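Local coordinates for protein Bm4233, isoform b (Brugia malayi, PDB 6ANY) that probably binds and transports sterols as a secreted venom allergen-like protein of the CAP superfamily, and is a vaccine candidate for lymphatic filariasis, at residues L49-Q54 and H144-G149; Q77-N82 and I163-P168. One frame throughout, in Å; residues are numbered along the deposited sequence.

Followed from the N terminus, the chain first lays down 49-54, where the short strand 50-51 runs into helix 53-63, and then 77-82, which enters strand 80-87. Their partners come much later: 144-149 closes a loop of 89 residues in interaction 1, and 163-168 closes one of 80 residues in interaction 2. Because the second loop opens inside the first and ends beyond it, the two contacts cross and do not nest. Both build the same mixed sheet, in the order 50-51, 145-153, 159-167, 80-87, so interaction 1 adds one outer strand and interaction 2 the other. The Cys148-Cys164 disulfide and a probable backbone hydrogen bond from His165 N to Gly147 O join the inner strands.

Interaction 1. Residues L49-Q54 and H144-G149; sequences LKWSCQ and HKIGCG
Lys50 and Lys145, followed by Trp51 and Ile146, pair as parallel beta bridges, an example of a short outer strand joining a mixed sheet through very few residues. Three backbone hydrogen bonds make the join. Lys50 N donates to His144 O at 2.9 Å, Ile146 N returns to Lys50 O, and Ser52 N reaches Ile146 O at 2.8 Å, an N-H...O angle of 160°. The same oxygens also receive CA-H...O contacts, among them Trp51 CA to Ile146 O at 3.3 Å.

The indole carries a large share of the side-chain contact, together with Ile146 and Leu49. With CG anti to the backbone N (chi1 -166°), the ring lies along the second strand, and Gly147 CA sits over one face in a CH-pi contact, 4.0 Å from the centroid of the six-membered ring of Trp51. Farther along, Trp51 CH2 meets Cys148 CB at 3.7 Å, while Cys148 SG approaches the ring obliquely. Ile146 CG2 touches both Leu49 CB and Trp51 CE3, 4.2 Å from each. Ser52, just past the strand, brings its CB to 4.3 Å from Lys145 CB, whose side chain lies on the sheet face opposite Trp51 and Ile146.

Beyond the pair, Trp51 NE1 is hydrogen-bonded to Glu56 OE1, and Ser52 N-caps helix 53-63 through its hydroxyl and Leu55 N. His144 and Lys145 together face Ser167 as a classic beta bulge. Helix 10-28 packs against Leu49 and Trp51, and strand 159-167 flanks 145-153, so the contact ties the start of helix 53-63 to the sheet.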
loop_
_atom_site.group_PDB
_atom_site.type_symbol
_atom_site.label_atom_id
_atom_site.label_comp_id
_atom_site.label_asym_id
_atom_site.label_seq_id
_atom_site.Cartn_x
_atom_site.Cartn_y
_atom_site.Cartn_z
ATOM N N LEU A 49 -5.125 7.241 -2.738
ATOM C CA LEU A 49 -3.688 7.208 -3.094
ATOM C C LEU A 49 -3.400 7.790 -4.468
ATOM O O LEU A 49 -4.122 7.560 -5.400
ATOM C CB LEU A 49 -3.101 5.802 -2.988
ATOM C CG LEU A 49 -3.255 5.084 -1.672
ATOM C CD1 LEU A 49 -2.619 3.687 -1.768
ATOM C CD2 LEU A 49 -2.623 5.873 -0.536
ATOM N N LYS A 50 -2.355 8.610 -4.553
ATOM C CA LYS A 50 -1.886 9.163 -5.827
ATOM C C LYS A 50 -0.489 8.572 -6.054
ATOM O O LYS A 50 0.300 8.406 -5.103
ATOM C CB LYS A 50 -1.723 10.683 -5.731
ATOM C CG LYS A 50 -2.953 11.504 -5.334
ATOM C CD LYS A 50 -3.987 11.490 -6.433
ATOM C CE LYS A 50 -3.468 12.310 -7.594
ATOM N NZ LYS A 50 -4.352 12.316 -8.786
ATOM N N TRP A 51 -0.157 8.326 -7.307
ATOM C CA TRP A 51 1.147 7.945 -7.712
ATOM C C TRP A 51 2.108 9.078 -7.604
ATOM O O TRP A 51 1.846 10.195 -8.123
ATOM C CB TRP A 51 1.160 7.406 -9.142
ATOM C CG TRP A 51 2.469 6.689 -9.468
ATOM C CD1 TRP A 51 3.523 7.235 -10.068
ATOM C CD2 TRP A 51 2.859 5.332 -9.143
ATOM N NE1 TRP A 51 4.571 6.343 -10.152
ATOM C CE2 TRP A 51 4.155 5.147 -9.646
ATOM C CE3 TRP A 51 2.212 4.246 -8.563
ATOM C CZ2 TRP A 51 4.834 3.943 -9.554
ATOM C CZ3 TRP A 51 2.904 3.039 -8.493
ATOM C CH2 TRP A 51 4.206 2.916 -8.984
ATOM N N SER A 52 3.271 8.797 -6.998
ATOM C CA SER A 52 4.353 9.804 -6.889
ATOM C C SER A 52 5.641 9.248 -7.583
ATOM O O SER A 52 6.142 8.169 -7.181
ATOM C CB SER A 52 4.622 10.119 -5.401
ATOM O OG SER A 52 5.852 10.778 -5.222
ATOM N N CYS A 53 6.060 9.891 -8.674
ATOM C CA CYS A 53 7.326 9.657 -9.345
ATOM C C CYS A 53 8.551 9.768 -8.413
ATOM O O CYS A 53 9.513 8.973 -8.514
ATOM C CB CYS A 53 7.492 10.540 -10.578
ATOM S SG CYS A 53 6.130 10.352 -11.767
ATOM N N GLN A 54 8.519 10.719 -7.499
ATOM C CA GLN A 54 9.566 10.866 -6.497
ATOM C C GLN A 54 9.675 9.604 -5.663
ATOM O O GLN A 54 10.770 9.161 -5.404
ATOM C CB GLN A 54 9.276 12.098 -5.644
ATOM C CG GLN A 54 10.178 12.305 -4.432
ATOM C CD GLN A 54 10.250 13.772 -3.944
ATOM O OE1 GLN A 54 9.534 14.695 -4.446
ATOM N NE2 GLN A 54 11.185 14.006 -3.033
ATOM N N HIS A 144 -1.233 9.181 1.478
ATOM C CA HIS A 144 -1.870 9.563 0.219
ATOM C C HIS A 144 -0.989 9.508 -0.998
ATOM O O HIS A 144 -1.463 9.785 -2.087
ATOM C CB HIS A 144 -2.567 10.950 0.299
ATOM C CG HIS A 144 -1.659 12.114 0.500
ATOM N ND1 HIS A 144 -1.191 12.501 1.751
ATOM C CD2 HIS A 144 -1.255 13.075 -0.370
ATOM C CE1 HIS A 144 -0.503 13.626 1.619
ATOM N NE2 HIS A 144 -0.529 13.992 0.347
ATOM N N LYS A 145 0.254 9.074 -0.832
ATOM C CA LYS A 145 1.227 9.006 -1.926
ATOM C C LYS A 145 1.861 7.637 -1.998
ATOM O O LYS A 145 2.223 7.065 -0.987
ATOM C CB LYS A 145 2.338 10.050 -1.737
ATOM C CG LYS A 145 1.781 11.464 -1.696
ATOM C CD LYS A 145 2.836 12.547 -1.765
ATOM C CE LYS A 145 3.260 13.004 -0.367
ATOM N NZ LYS A 145 4.157 14.232 -0.416
ATOM N N ILE A 146 2.031 7.117 -3.190
ATOM C CA ILE A 146 2.616 5.774 -3.355
ATOM C C ILE A 146 3.508 5.801 -4.579
ATOM O O ILE A 146 3.179 6.429 -5.549
ATOM C CB ILE A 146 1.555 4.677 -3.452
ATOM C CG1 ILE A 146 2.252 3.312 -3.490
ATOM C CG2 ILE A 146 0.639 4.866 -4.673
ATOM C CD1 ILE A 146 1.294 2.143 -3.386
ATOM N N GLY A 147 4.622 5.105 -4.501
ATOM C CA GLY A 147 5.477 4.928 -5.633
ATOM C C GLY A 147 6.239 3.636 -5.445
ATOM O O GLY A 147 6.636 3.283 -4.318
ATOM N N CYS A 148 6.437 2.942 -6.556
ATOM C CA CYS A 148 6.963 1.578 -6.508
ATOM C C CYS A 148 7.993 1.327 -7.573
ATOM O O CYS A 148 8.017 1.975 -8.632
ATOM C CB CYS A 148 5.880 0.519 -6.659
ATOM S SG CYS A 148 4.453 0.668 -5.547
ATOM N N GLY A 149 8.880 0.405 -7.255
ATOM C CA GLY A 149 10.002 0.077 -8.145
ATOM C C GLY A 149 10.083 -1.425 -8.288
ATOM O O GLY A 149 9.803 -2.140 -7.345
#

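Interaction 2. Residues Q77-N82 and I163-P168; sequences QGIGEN and ICHYSP
Ile79 overlaps the imidazole of His165: its CG2 methyl lies over one ring face, 4.2 Å from the His165 centroid, in a CH-pi contact that also brings it against His165 CB. Two residues on, in strand 80-87, Glu81 runs beside the same ring. Its CG is anti to the backbone N (chi1 179°) and the extended chain carries the carboxylate to the ring edge, where His165 NE2 donates to Glu81 OE2 at 2.7 Å and 164°. The oxygen uses its anti lone pair, and the two planes are only 21° apart.

Tyr166 and Asn82 occupy the other face of the sheet. The amide crosses the phenol at about a right angle, and Asn82 ND2 donates to Tyr166 OH at 3.0 Å, with the phenol oxygen out of the amide plane; the same nitrogen also hydrogen-bonds His134 O. Gly80 brings only backbone against the tyrosine, its O near the ring plane, 3.7 Å from Tyr166 CD1.

In the antiparallel backbone pairing, Gly80 and Tyr166 exchange two hydrogen bonds, as do Asn82 and Cys164, on either side of the non-hydrogen-bonded pair Glu81-His165.

His70 ND1 is hydrogen-bonded to Glu81 OE1 and Ser71 OG to OE2, while Ser58 OG is hydrogen-bonded to His165 ND1. His70, Glu81 and His165 probably correspond to three members of the two-histidine, two-glutamate tetrad of the CAP cavity. Bonds at both ring nitrogens fix the rotation of His165; hydrogen bonds at both oxygens of Glu81 satisfy a buried carboxylate and hold its orientation.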
loop_
_atom_site.group_PDB
_atom_site.type_symbol
_atom_site.label_atom_id
_atom_site.label_comp_id
_atom_site.label_asym_id
_atom_site.label_seq_id
_atom_site.Cartn_x
_atom_site.Cartn_y
_atom_site.Cartn_z
ATOM N N GLN A 77 13.401 8.366 5.492
ATOM C CA GLN A 77 12.882 9.317 6.491
ATOM C C GLN A 77 11.545 9.919 6.022
ATOM O O GLN A 77 11.459 10.414 4.913
ATOM C CB GLN A 77 13.908 10.422 6.810
ATOM C CG GLN A 77 14.910 10.033 7.899
ATOM C CD GLN A 77 16.335 10.516 7.619
ATOM O OE1 GLN A 77 16.570 11.304 6.693
ATOM N NE2 GLN A 77 17.293 10.050 8.429
ATOM N N GLY A 78 10.509 9.827 6.852
ATOM C CA GLY A 78 9.174 10.316 6.476
ATOM C C GLY A 78 8.438 9.430 5.488
ATOM O O GLY A 78 7.431 9.834 4.944
ATOM N N ILE A 79 8.934 8.222 5.242
ATOM C CA ILE A 79 8.465 7.388 4.144
ATOM C C ILE A 79 8.271 5.966 4.623
ATOM O O ILE A 79 9.188 5.378 5.177
ATOM C CB ILE A 79 9.442 7.486 2.924
ATOM C CG1 ILE A 79 9.254 8.833 2.205
ATOM C CG2 ILE A 79 9.276 6.364 1.923
ATOM C CD1 ILE A 79 10.573 9.561 1.956
ATOM N N GLY A 80 7.092 5.385 4.314
ATOM C CA GLY A 80 6.838 3.977 4.554
ATOM C C GLY A 80 7.434 3.092 3.482
ATOM O O GLY A 80 7.586 3.539 2.353
ATOM N N GLU A 81 7.722 1.817 3.809
ATOM C CA GLU A 81 8.263 0.896 2.792
ATOM C C GLU A 81 7.739 -0.502 2.919
ATOM O O GLU A 81 7.741 -1.028 3.978
ATOM C CB GLU A 81 9.805 0.893 2.828
ATOM C CG GLU A 81 10.473 -0.057 1.813
ATOM C CD GLU A 81 11.968 0.014 1.915
ATOM O OE1 GLU A 81 12.526 -0.656 2.827
ATOM O OE2 GLU A 81 12.597 0.779 1.151
ATOM N N ASN A 82 7.272 -1.106 1.813
ATOM C CA ASN A 82 6.806 -2.480 1.751
ATOM C C ASN A 82 7.681 -3.184 0.688
ATOM O O ASN A 82 7.996 -2.605 -0.346
ATOM C CB ASN A 82 5.345 -2.541 1.355
ATOM C CG ASN A 82 4.353 -2.357 2.542
ATOM O OD1 ASN A 82 4.736 -2.516 3.703
ATOM N ND2 ASN A 82 3.043 -2.210 2.220
ATOM N N ILE A 163 9.253 -3.114 -4.735
ATOM C CA ILE A 163 9.392 -2.224 -3.591
ATOM C C ILE A 163 8.396 -1.063 -3.741
ATOM O O ILE A 163 8.332 -0.422 -4.755
ATOM C CB ILE A 163 10.817 -1.621 -3.494
ATOM C CG1 ILE A 163 11.916 -2.713 -3.614
ATOM C CG2 ILE A 163 10.938 -0.782 -2.241
ATOM C CD1 ILE A 163 11.991 -3.713 -2.525
ATOM N N CYS A 164 7.610 -0.823 -2.713
ATOM C CA CYS A 164 6.679 0.304 -2.711
ATOM C C CYS A 164 7.018 1.198 -1.540
ATOM O O CYS A 164 7.245 0.696 -0.417
ATOM C CB CYS A 164 5.231 -0.159 -2.695
ATOM S SG CYS A 164 4.551 -0.796 -4.228
ATOM N N HIS A 165 7.058 2.496 -1.823
ATOM C CA HIS A 165 7.201 3.586 -0.844
ATOM C C HIS A 165 5.936 4.412 -0.677
ATOM O O HIS A 165 5.237 4.719 -1.645
ATOM C CB HIS A 165 8.335 4.505 -1.244
ATOM C CG HIS A 165 9.683 3.912 -0.994
ATOM N ND1 HIS A 165 10.852 4.531 -1.368
ATOM C CD2 HIS A 165 10.046 2.770 -0.371
ATOM C CE1 HIS A 165 11.877 3.808 -0.976
ATOM N NE2 HIS A 165 11.415 2.745 -0.348
ATOM N N TYR A 166 5.657 4.784 0.566
ATOM C CA TYR A 166 4.388 5.450 0.923
ATOM C C TYR A 166 4.660 6.695 1.696
ATOM O O TYR A 166 5.539 6.707 2.551
ATOM C CB TYR A 166 3.519 4.540 1.781
ATOM C CG TYR A 166 3.316 3.125 1.221
ATOM C CD1 TYR A 166 4.324 2.191 1.264
ATOM C CD2 TYR A 166 2.110 2.755 0.648
ATOM C CE1 TYR A 166 4.135 0.913 0.751
ATOM C CE2 TYR A 166 1.923 1.528 0.127
ATOM C CZ TYR A 166 2.925 0.595 0.180
ATOM O OH TYR A 166 2.608 -0.634 -0.349
ATOM N N SER A 167 3.900 7.752 1.427
ATOM C CA SER A 167 4.058 9.010 2.152
ATOM C C SER A 167 2.721 9.724 2.322
ATOM O O SER A 167 1.944 9.833 1.374
ATOM C CB SER A 167 5.054 9.921 1.431
ATOM O OG SER A 167 5.155 11.178 2.078
ATOM N N PRO A 168 2.455 10.210 3.531
ATOM C CA PRO A 168 3.384 10.074 4.651
ATOM C C PRO A 168 3.403 8.643 5.160
ATOM O O PRO A 168 2.483 7.868 4.897
ATOM C CB PRO A 168 2.788 11.002 5.711
ATOM C CG PRO A 168 1.329 11.014 5.412
ATOM C CD PRO A 168 1.219 10.914 3.917
#